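Local atomic coordinates of regulatory Subunit of Protein Kinase A (cAMP-dependent) from Euglena gracilis (Euglena gracilis, PDB entry 6RSX), a protein that binds cyclic AMP at two cyclic nucleotide-binding domains and, as a regulatory subunit, probably controls the catalytic subunit of protein kinase A. Residues A[232-244]-A[270-284]. Sequence-based numbering, arbitrary orientation.
Sequences KDFFGEMSLMFNQ and LGPMEEILQRNMQNY. With CMP (adenosine-3',5'-cyclic-monophosphate), chain C.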
ATOM      1  N   LYS A 232      -4.058  -0.495  18.644  1.00 39.65           N
ATOM      2  CA  LYS A 232      -5.060  -0.407  17.595  1.00 40.87           C
ATOM      3  C   LYS A 232      -5.595   1.016  17.408  1.00 41.86           C
ATOM      4  O   LYS A 232      -6.387   1.232  16.489  1.00 40.93           O
ATOM      5  CB  LYS A 232      -6.230  -1.397  17.801  1.00 40.90           C
ATOM      6  CG  LYS A 232      -5.744  -2.851  17.919  1.00 54.65           C
ATOM      7  CD  LYS A 232      -6.877  -3.857  18.130  1.00 52.71           C
ATOM      8  CE  LYS A 232      -6.420  -5.287  17.815  1.00 58.25           C
ATOM      9  NZ  LYS A 232      -5.034  -5.591  18.290  1.00 59.85           N
ATOM     10  N   ASP A 233      -5.199   1.997  18.242  1.00 38.28           N
ATOM     11  CA  ASP A 233      -5.447   3.398  17.913  1.00 37.26           C
ATOM     12  C   ASP A 233      -4.481   3.865  16.825  1.00 40.03           C
ATOM     13  O   ASP A 233      -3.492   3.205  16.509  1.00 40.10           O
ATOM     14  CB  ASP A 233      -5.284   4.306  19.142  1.00 36.95           C
ATOM     15  CG  ASP A 233      -6.309   4.020  20.224  1.00 47.26           C
ATOM     16  OD1 ASP A 233      -7.427   3.580  19.887  1.00 48.03           O
ATOM     17  OD2 ASP A 233      -5.972   4.234  21.417  1.00 45.76           O
ATOM     18  N   PHE A 234      -4.762   5.042  16.270  1.00 38.79           N
ATOM     19  CA  PHE A 234      -4.000   5.534  15.131  1.00 39.74           C
ATOM     20  C   PHE A 234      -3.844   7.037  15.276  1.00 37.32           C
ATOM     21  O   PHE A 234      -4.540   7.668  16.078  1.00 38.28           O
ATOM     22  CB  PHE A 234      -4.685   5.176  13.802  1.00 38.52           C
ATOM     23  CG  PHE A 234      -6.136   5.501  13.773  1.00 40.80           C
ATOM     24  CD1 PHE A 234      -6.555   6.800  13.511  1.00 43.47           C
ATOM     25  CD2 PHE A 234      -7.085   4.523  14.051  1.00 40.75           C
ATOM     26  CE1 PHE A 234      -7.908   7.118  13.500  1.00 42.33           C
ATOM     27  CE2 PHE A 234      -8.437   4.827  14.041  1.00 40.39           C
ATOM     28  CZ  PHE A 234      -8.848   6.127  13.762  1.00 44.46           C
ATOM     29  N   PHE A 235      -2.963   7.622  14.467  1.00 36.51           N
ATOM     30  CA  PHE A 235      -2.798   9.085  14.558  1.00 36.27           C
ATOM     31  C   PHE A 235      -2.039   9.559  13.327  1.00 40.57           C
ATOM     32  O   PHE A 235      -1.403   8.769  12.624  1.00 38.66           O
ATOM     33  CB  PHE A 235      -2.039   9.476  15.836  1.00 34.10           C
ATOM     34  CG  PHE A 235      -0.674   8.859  15.961  1.00 34.00           C
ATOM     35  CD1 PHE A 235      -0.508   7.594  16.571  1.00 39.34           C
ATOM     36  CD2 PHE A 235       0.459   9.514  15.488  1.00 33.02           C
ATOM     37  CE1 PHE A 235       0.763   6.989  16.692  1.00 34.92           C
ATOM     38  CE2 PHE A 235       1.733   8.939  15.630  1.00 35.46           C
ATOM     39  CZ  PHE A 235       1.886   7.658  16.216  1.00 36.78           C
ATOM     40  N   GLY A 236      -2.107  10.853  13.074  1.00 36.14           N
ATOM     41  CA  GLY A 236      -1.370  11.438  11.975  1.00 35.60           C
ATOM     42  C   GLY A 236      -2.206  11.640  10.740  1.00 40.56           C
ATOM     43  O   GLY A 236      -1.687  12.120   9.723  1.00 44.48           O
ATOM     44  N   GLU A 237      -3.491  11.307  10.810  1.00 38.14           N
ATOM     45  CA  GLU A 237      -4.357  11.353   9.640  1.00 38.89           C
ATOM     46  C   GLU A 237      -4.764  12.767   9.246  1.00 44.12           C
ATOM     47  O   GLU A 237      -5.001  13.024   8.061  1.00 45.86           O
ATOM     48  CB  GLU A 237      -5.605  10.504   9.886  1.00 42.19           C
ATOM     49  CG  GLU A 237      -6.731  11.203  10.697  1.00 38.44           C
ATOM     50  CD  GLU A 237      -6.462  11.274  12.201  1.00 45.47           C
ATOM     51  OE1 GLU A 237      -5.441  10.724  12.652  1.00 41.46           O
ATOM     52  OE2 GLU A 237      -7.282  11.894  12.935  0.66 40.34           O
ATOM     53  N   MET A 238      -4.869  13.705  10.195  1.00 41.73           N
ATOM     54  CA  MET A 238      -5.458  14.987   9.814  1.00 43.81           C
ATOM     55  C   MET A 238      -4.510  15.798   8.932  1.00 47.37           C
ATOM     56  O   MET A 238      -4.940  16.389   7.933  1.00 49.64           O
ATOM     57  CB  MET A 238      -5.883  15.750  11.065  1.00 38.65           C
ATOM     58  CG  MET A 238      -7.135  15.125  11.688  1.00 43.13           C
ATOM     59  SD  MET A 238      -7.877  16.245  12.884  1.00 50.51           S
ATOM     60  CE  MET A 238      -6.422  16.408  13.920  1.00 40.95           C
ATOM     61  N   SER A 239      -3.215  15.803   9.253  1.00 42.15           N
ATOM     62  CA  SER A 239      -2.270  16.509   8.399  1.00 45.87           C
ATOM     63  C   SER A 239      -2.310  15.962   6.982  1.00 54.66           C
ATOM     64  O   SER A 239      -2.179  16.712   6.009  1.00 50.64           O
ATOM     65  CB  SER A 239      -0.855  16.410   8.971  1.00 45.46           C
ATOM     66  OG  SER A 239      -0.496  15.058   9.259  1.00 49.35           O
ATOM     67  N   LEU A 240      -2.492  14.649   6.843  1.00 49.99           N
ATOM     68  CA  LEU A 240      -2.469  14.069   5.515  1.00 47.08           C
ATOM     69  C   LEU A 240      -3.791  14.265   4.797  1.00 46.65           C
ATOM     70  O   LEU A 240      -3.801  14.522   3.590  1.00 49.95           O
ATOM     71  CB  LEU A 240      -2.111  12.582   5.607  1.00 43.21           C
ATOM     72  CG  LEU A 240      -0.725  12.258   6.169  1.00 43.12           C
ATOM     73  CD1 LEU A 240      -0.501  10.732   6.181  1.00 43.30           C
ATOM     74  CD2 LEU A 240       0.376  12.967   5.405  1.00 48.32           C
ATOM     75  N   MET A 241      -4.919  14.146   5.506  1.00 48.66           N
ATOM     76  CA  MET A 241      -6.214  14.219   4.835  1.00 49.31           C
ATOM     77  C   MET A 241      -6.519  15.631   4.349  1.00 60.67           C
ATOM     78  O   MET A 241      -7.164  15.811   3.306  1.00 57.35           O
ATOM     79  CB  MET A 241      -7.325  13.726   5.762  1.00 50.72           C
ATOM     80  CG  MET A 241      -7.197  12.265   6.132  1.00 47.60           C
ATOM     81  SD  MET A 241      -8.389  11.693   7.341  0.72 49.19           S
ATOM     82  CE  MET A 241      -9.872  11.563   6.337  1.00 53.67           C
ATOM     83  N   PHE A 242      -6.071  16.644   5.092  1.00 62.06           N
ATOM     84  CA  PHE A 242      -6.423  18.035   4.822  1.00 59.99           C
ATOM     85  C   PHE A 242      -5.213  18.874   4.442  1.00 63.19           C
ATOM     86  O   PHE A 242      -5.325  20.105   4.349  1.00 67.47           O
ATOM     87  CB  PHE A 242      -7.122  18.643   6.035  1.00 60.97           C
ATOM     88  CG  PHE A 242      -8.229  17.796   6.568  1.00 54.54           C
ATOM     89  CD1 PHE A 242      -9.276  17.413   5.749  1.00 58.84           C
ATOM     90  CD2 PHE A 242      -8.228  17.385   7.891  1.00 56.55           C
ATOM     91  CE1 PHE A 242     -10.298  16.626   6.232  1.00 61.68           C
ATOM     92  CE2 PHE A 242      -9.254  16.597   8.381  1.00 55.57           C
ATOM     93  CZ  PHE A 242     -10.290  16.220   7.550  1.00 60.65           C
ATOM     94  N   ASN A 243      -4.064  18.240   4.227  1.00 59.24           N
ATOM     95  CA  ASN A 243      -2.825  18.912   3.836  1.00 68.10           C
ATOM     96  C   ASN A 243      -2.568  20.149   4.700  1.00 68.32           C
ATOM     97  O   ASN A 243      -2.575  21.290   4.238  1.00 66.15           O
ATOM     98  CB  ASN A 243      -2.848  19.283   2.350  1.00 71.08           C
ATOM     99  CG  ASN A 243      -1.458  19.436   1.777  1.00 76.80           C
ATOM    100  OD1 ASN A 243      -0.481  19.603   2.513  1.00 78.41           O
ATOM    101  ND2 ASN A 243      -1.357  19.374   0.457  1.00 87.55           N
ATOM    102  N   GLN A 244      -2.327  19.877   5.979  1.00 63.16           N
ATOM    103  CA  GLN A 244      -2.059  20.924   6.949  1.00 55.59           C
ATOM    104  C   GLN A 244      -1.025  20.422   7.946  1.00 62.12           C
ATOM    105  O   GLN A 244      -0.745  19.215   7.999  1.00 52.17           O
ATOM    106  CB  GLN A 244      -3.348  21.329   7.663  1.00 60.24           C
ATOM    107  CG  GLN A 244      -3.790  20.317   8.715  1.00 60.27           C
ATOM    108  CD  GLN A 244      -5.275  20.388   9.057  1.00 65.61           C
ATOM    109  OE1 GLN A 244      -6.081  20.937   8.299  1.00 63.79           O
ATOM    110  NE2 GLN A 244      -5.640  19.814  10.200  1.00 54.49           N
ATOM    111  N   LEU A 270      -6.687   5.388   1.034  1.00 51.09           N
ATOM    112  CA  LEU A 270      -7.581   6.052   1.989  1.00 45.65           C
ATOM    113  C   LEU A 270      -9.043   5.630   1.832  1.00 54.46           C
ATOM    114  O   LEU A 270      -9.774   5.570   2.827  1.00 58.85           O
ATOM    115  CB  LEU A 270      -7.443   7.558   1.839  1.00 48.92           C
ATOM    116  CG  LEU A 270      -8.331   8.433   2.718  1.00 51.43           C
ATOM    117  CD1 LEU A 270      -8.136   8.144   4.216  1.00 47.14           C
ATOM    118  CD2 LEU A 270      -8.029   9.879   2.394  1.00 53.01           C
ATOM    119  N   GLY A 271      -9.492   5.336   0.608  1.00 54.21           N
ATOM    120  CA  GLY A 271     -10.878   5.027   0.325  1.00 55.67           C
ATOM    121  C   GLY A 271     -11.646   4.257   1.392  1.00 52.70           C
ATOM    122  O   GLY A 271     -12.589   4.777   2.003  1.00 58.96           O
ATOM    123  N   PRO A 272     -11.287   2.991   1.616  1.00 54.31           N
ATOM    124  CA  PRO A 272     -12.023   2.191   2.607  1.00 50.81           C
ATOM    125  C   PRO A 272     -11.825   2.626   4.057  1.00 58.39           C
ATOM    126  O   PRO A 272     -12.473   2.051   4.942  1.00 55.27           O
ATOM    127  CB  PRO A 272     -11.491   0.765   2.375  1.00 55.99           C
ATOM    128  CG  PRO A 272     -10.206   0.944   1.632  1.00 54.51           C
ATOM    129  CD  PRO A 272     -10.384   2.160   0.799  1.00 51.85           C
ATOM    130  N   MET A 273     -10.969   3.611   4.342  1.00 51.43           N
ATOM    131  CA  MET A 273     -10.751   4.048   5.718  1.00 54.37           C
ATOM    132  C   MET A 273     -11.409   5.381   6.032  1.00 49.54           C
ATOM    133  O   MET A 273     -11.528   5.733   7.212  1.00 49.44           O
ATOM    134  CB  MET A 273      -9.249   4.174   6.024  1.00 46.58           C
ATOM    135  CG  MET A 273      -8.473   2.859   6.101  1.00 48.25           C
ATOM    136  SD  MET A 273      -6.725   3.128   6.512  0.77 44.64           S
ATOM    137  CE  MET A 273      -6.212   4.236   5.204  1.00 43.73           C
ATOM    138  N   GLU A 274     -11.814   6.136   5.013  1.00 49.00           N
ATOM    139  CA  GLU A 274     -12.069   7.558   5.225  1.00 55.04           C
ATOM    140  C   GLU A 274     -13.250   7.802   6.159  1.00 56.80           C
ATOM    141  O   GLU A 274     -13.206   8.718   6.986  1.00 53.83           O
ATOM    142  CB  GLU A 274     -12.297   8.261   3.892  1.00 61.02           C
ATOM    143  CG  GLU A 274     -12.209   9.765   4.010  1.00 62.70           C
ATOM    144  CD  GLU A 274     -12.467  10.475   2.698  1.00 73.68           C
ATOM    145  OE1 GLU A 274     -13.289   9.969   1.900  1.00 79.05           O
ATOM    146  OE2 GLU A 274     -11.841  11.536   2.471  1.00 78.79           O
ATOM    147  N   GLU A 275     -14.319   7.017   6.041  1.00 56.26           N
ATOM    148  CA  GLU A 275     -15.465   7.243   6.917  1.00 63.85           C
ATOM    149  C   GLU A 275     -15.102   6.976   8.371  1.00 63.88           C
ATOM    150  O   GLU A 275     -15.509   7.725   9.263  1.00 52.32           O
ATOM    151  CB  GLU A 275     -16.641   6.369   6.499  1.00 72.09           C
ATOM    152  CG  GLU A 275     -17.393   6.900   5.303  1.00 86.21           C
ATOM    153  CD  GLU A 275     -18.808   6.370   5.239  1.00 94.12           C
ATOM    154  OE1 GLU A 275     -19.291   5.849   6.272  1.00 95.30           O
ATOM    155  OE2 GLU A 275     -19.431   6.475   4.159  1.00 96.00           O
ATOM    156  N   ILE A 276     -14.360   5.897   8.634  1.00 59.18           N
ATOM    157  CA  ILE A 276     -13.934   5.625  10.001  1.00 52.93           C
ATOM    158  C   ILE A 276     -13.058   6.761  10.515  1.00 58.47           C
ATOM    159  O   ILE A 276     -13.224   7.229  11.650  1.00 52.94           O
ATOM    160  CB  ILE A 276     -13.218   4.268  10.088  1.00 53.07           C
ATOM    161  CG1 ILE A 276     -14.241   3.128   9.977  1.00 54.10           C
ATOM    162  CG2 ILE A 276     -12.406   4.186  11.383  1.00 50.99           C
ATOM    163  CD1 ILE A 276     -13.636   1.728   9.898  1.00 56.16           C
ATOM    164  N   LEU A 277     -12.129   7.238   9.680  1.00 51.97           N
ATOM    165  CA  LEU A 277     -11.245   8.327  10.086  1.00 46.42           C
ATOM    166  C   LEU A 277     -12.031   9.604  10.361  1.00 56.72           C
ATOM    167  O   LEU A 277     -11.725  10.340  11.312  1.00 51.36           O
ATOM    168  CB  LEU A 277     -10.196   8.570   9.002  1.00 47.37           C
ATOM    169  CG  LEU A 277      -9.180   7.434   8.915  1.00 41.48           C
ATOM    170  CD1 LEU A 277      -8.283   7.606   7.689  1.00 45.42           C
ATOM    171  CD2 LEU A 277      -8.364   7.369  10.211  1.00 44.94           C
ATOM    172  N   GLN A 278     -13.026   9.900   9.516  1.00 54.48           N
ATOM    173  CA  GLN A 278     -13.839  11.105   9.703  1.00 56.09           C
ATOM    174  C   GLN A 278     -14.680  11.023  10.975  1.00 58.52           C
ATOM    175  O   GLN A 278     -14.706  11.971  11.773  1.00 54.62           O
ATOM    176  CB  GLN A 278     -14.729  11.329   8.479  1.00 55.06           C
ATOM    177  CG  GLN A 278     -13.963  11.720   7.234  1.00 57.82           C
ATOM    178  CD  GLN A 278     -14.809  11.651   5.973  0.36 62.77           C
ATOM    179  OE1 GLN A 278     -15.742  10.851   5.869  0.80 63.08           O
ATOM    180  NE2 GLN A 278     -14.484  12.492   5.006  0.86 67.11           N
ATOM    181  N   ARG A 279     -15.391   9.904  11.173  1.00 58.18           N
ATOM    182  CA  ARG A 279     -16.168   9.716  12.396  1.00 58.80           C
ATOM    183  C   ARG A 279     -15.290   9.880  13.628  1.00 63.08           C
ATOM    184  O   ARG A 279     -15.660  10.569  14.591  1.00 58.79           O
ATOM    185  CB  ARG A 279     -16.834   8.334  12.403  1.00 64.45           C
ATOM    186  CG  ARG A 279     -18.211   8.266  11.746  1.00 76.50           C
ATOM    187  CD  ARG A 279     -18.880   6.901  11.945  1.00 73.96           C
ATOM    188  NE  ARG A 279     -18.184   5.837  11.222  1.00 85.31           N
ATOM    189  CZ  ARG A 279     -18.392   5.536   9.942  1.00 81.58           C
ATOM    190  NH1 ARG A 279     -19.288   6.208   9.229  1.00 87.13           N
ATOM    191  NH2 ARG A 279     -17.700   4.562   9.367  1.00 83.33           N
ATOM    192  N   ASN A 280     -14.113   9.260  13.618  1.00 48.84           N
ATOM    193  CA  ASN A 280     -13.281   9.293  14.809  1.00 48.89           C
ATOM    194  C   ASN A 280     -12.884  10.706  15.215  1.00 47.50           C
ATOM    195  O   ASN A 280     -12.556  10.931  16.385  1.00 47.90           O
ATOM    196  CB  ASN A 280     -12.030   8.474  14.598  1.00 45.43           C
ATOM    197  CG  ASN A 280     -11.158   8.468  15.799  1.00 48.72           C
ATOM    198  OD1 ASN A 280     -11.500   7.855  16.815  1.00 49.37           O
ATOM    199  ND2 ASN A 280     -10.011   9.156  15.712  1.00 47.44           N
ATOM    200  N   MET A 281     -12.848  11.653  14.279  1.00 45.86           N
ATOM    201  CA  MET A 281     -12.483  13.017  14.652  1.00 54.42           C
ATOM    202  C   MET A 281     -13.504  13.650  15.599  1.00 50.90           C
ATOM    203  O   MET A 281     -13.197  14.663  16.237  1.00 51.04           O
ATOM    204  CB  MET A 281     -12.316  13.874  13.403  1.00 52.91           C
ATOM    205  CG  MET A 281     -11.148  13.410  12.515  1.00 51.00           C
ATOM    206  SD  MET A 281     -11.138  14.410  11.011  1.00 55.95           S
ATOM    207  CE  MET A 281      -9.629  13.852  10.217  1.00 58.91           C
ATOM    208  N   GLN A 282     -14.701  13.069  15.707  1.00 52.05           N
ATOM    209  CA  GLN A 282     -15.658  13.526  16.714  1.00 53.21           C
ATOM    210  C   GLN A 282     -15.054  13.488  18.109  1.00 53.96           C
ATOM    211  O   GLN A 282     -15.401  14.318  18.961  1.00 55.21           O
ATOM    212  CB  GLN A 282     -16.925  12.665  16.680  1.00 53.62           C
ATOM    213  CG  GLN A 282     -17.760  12.823  15.426  1.00 64.90           C
ATOM    214  CD  GLN A 282     -18.715  11.652  15.222  1.00 78.93           C
ATOM    215  OE1 GLN A 282     -18.917  10.833  16.127  1.00 80.10           O
ATOM    216  NE2 GLN A 282     -19.298  11.562  14.027  1.00 77.64           N
ATOM    217  N   ASN A 283     -14.158  12.539  18.369  1.00 48.39           N
ATOM    218  CA  ASN A 283     -13.554  12.420  19.690  1.00 56.49           C
ATOM    219  C   ASN A 283     -12.544  13.521  19.976  1.00 52.76           C
ATOM    220  O   ASN A 283     -12.055  13.601  21.108  1.00 54.30           O
ATOM    221  CB  ASN A 283     -12.871  11.054  19.848  1.00 50.25           C
ATOM    222  CG  ASN A 283     -13.833   9.888  19.662  1.00 60.34           C
ATOM    223  OD1 ASN A 283     -14.835   9.762  20.373  1.00 54.61           O
ATOM    224  ND2 ASN A 283     -13.534   9.032  18.690  1.00 56.07           N
ATOM    225  N   TYR A 284     -12.212  14.358  18.990  1.00 43.31           N
ATOM    226  CA  TYR A 284     -11.181  15.359  19.199  1.00 46.55           C
ATOM    227  C   TYR A 284     -11.729  16.658  19.775  1.00 54.81           C
ATOM    228  O   TYR A 284     -10.940  17.473  20.258  1.00 59.99           O
ATOM    229  CB  TYR A 284     -10.453  15.689  17.899  1.00 42.11           C
ATOM    230  CG  TYR A 284      -9.685  14.516  17.288  1.00 44.74           C
ATOM    231  CD1 TYR A 284      -9.397  13.375  18.036  1.00 43.04           C
ATOM    232  CD2 TYR A 284      -9.248  14.574  15.969  1.00 43.91           C
ATOM    233  CE1 TYR A 284      -8.693  12.300  17.481  1.00 42.48           C
ATOM    234  CE2 TYR A 284      -8.539  13.492  15.396  1.00 44.36           C
ATOM    235  CZ  TYR A 284      -8.264  12.371  16.168  1.00 44.28           C
ATOM    236  OH  TYR A 284      -7.582  11.301  15.598  1.00 42.68           O
TER
HETATM  237  P   CMP C 502      -2.354  15.133  13.059  1.00 40.29           P
HETATM  238  O1P CMP C 502      -1.830  14.735  11.560  1.00 48.25           O
HETATM  239  O2P CMP C 502      -2.857  16.512  13.231  1.00 42.09           O
HETATM  240  O5' CMP C 502      -1.103  15.008  14.041  1.00 41.72           O
HETATM  241  C5' CMP C 502      -1.331  14.858  15.447  1.00 40.23           C
HETATM  242  C4' CMP C 502      -2.423  13.838  15.633  1.00 37.75           C
HETATM  243  O4' CMP C 502      -2.852  13.623  16.987  1.00 39.83           O
HETATM  244  C3' CMP C 502      -3.729  14.097  14.930  1.00 36.55           C
HETATM  245  O3' CMP C 502      -3.608  14.105  13.509  1.00 37.53           O
HETATM  246  C2' CMP C 502      -4.601  12.987  15.494  1.00 43.68           C
HETATM  247  O2' CMP C 502      -4.319  11.768  14.778  1.00 41.34           O
HETATM  248  C1' CMP C 502      -4.019  12.833  16.920  1.00 42.13           C
HETATM  249  N9  CMP C 502      -4.955  13.189  17.991  1.00 41.66           N
HETATM  250  C8  CMP C 502      -5.310  12.375  18.992  1.00 39.19           C
HETATM  251  N7  CMP C 502      -6.163  13.038  19.766  1.00 46.03           N
HETATM  252  C5  CMP C 502      -6.301  14.269  19.244  1.00 43.79           C
HETATM  253  C6  CMP C 502      -7.059  15.331  19.668  1.00 45.00           C
HETATM  254  N6  CMP C 502      -7.941  15.468  20.792  1.00 48.57           N
HETATM  255  N1  CMP C 502      -7.066  16.459  18.984  1.00 42.27           N
HETATM  256  C2  CMP C 502      -6.301  16.559  17.863  1.00 46.74           C
HETATM  257  N3  CMP C 502      -5.547  15.495  17.426  1.00 39.78           N
HETATM  258  C4  CMP C 502      -5.559  14.372  18.146  1.00 43.10           C
HETATM  259  O   HOH W   1      -5.811   9.783  17.153  1.00 40.45           O
HETATM  260  O   HOH W   2      -9.687  10.146  12.949  1.00 48.67           O
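Tyr-284 OH donates a hydrogen bond to Glu-237 OE2 at 2.7 Å, on the syn side of the carboxylate. Residues 232-244 hold the start of the phosphate-binding cassette of the second cyclic nucleotide-binding domain, with its short helix 237-242. Helix 274-280 crosses that helix, and the 3-10 turn after it carries Tyr-284 over the adenine. The bent side chain of Glu-237 (chi2 -77°) divides its two oxygens between partners. OE2 serves the tyrosine, while OE1 accepts a 2.6 Å hydrogen bond from O2' of cyclic AMP. C5 of the base lies 3.4 Å above the plane of the Tyr-284 ring, offset toward its rim. The ring thus acts as a lid, and Met-238 SD sits at its edge in a Met-aromatic contact. A glycine in place of Tyr-284 would probably leave one face of the adenine without its stacking partner and Glu-237 OE2 without its hydroxyl donor.

The tight apolar packing centres on Leu-277 and Met-241. Leu-277 turns CD2 to the Phe-234 ring and CB to Met-241 SD, at 4.0 Å. Phe-205 and Phe-266 also touch Leu-277. Met-281 CE comes to 3.8 Å from Met-241 SD.

The solvent side is looser. Phe-242 is exposed and little covered, though it meets Met-281 SD at its ring edge. Gln-278 only grazes Met-241 with its CG. Met-241 bends at its end (chi3 76°), which brings CE to 3.8 Å from Glu-274 CG.

A water bridges the segments near Glu-237. It accepts from Asn-280 ND2, reaches Glu-237 OE2 by a weak 3.0 Å bond and donates to Leu-277 O at 2.6 Å.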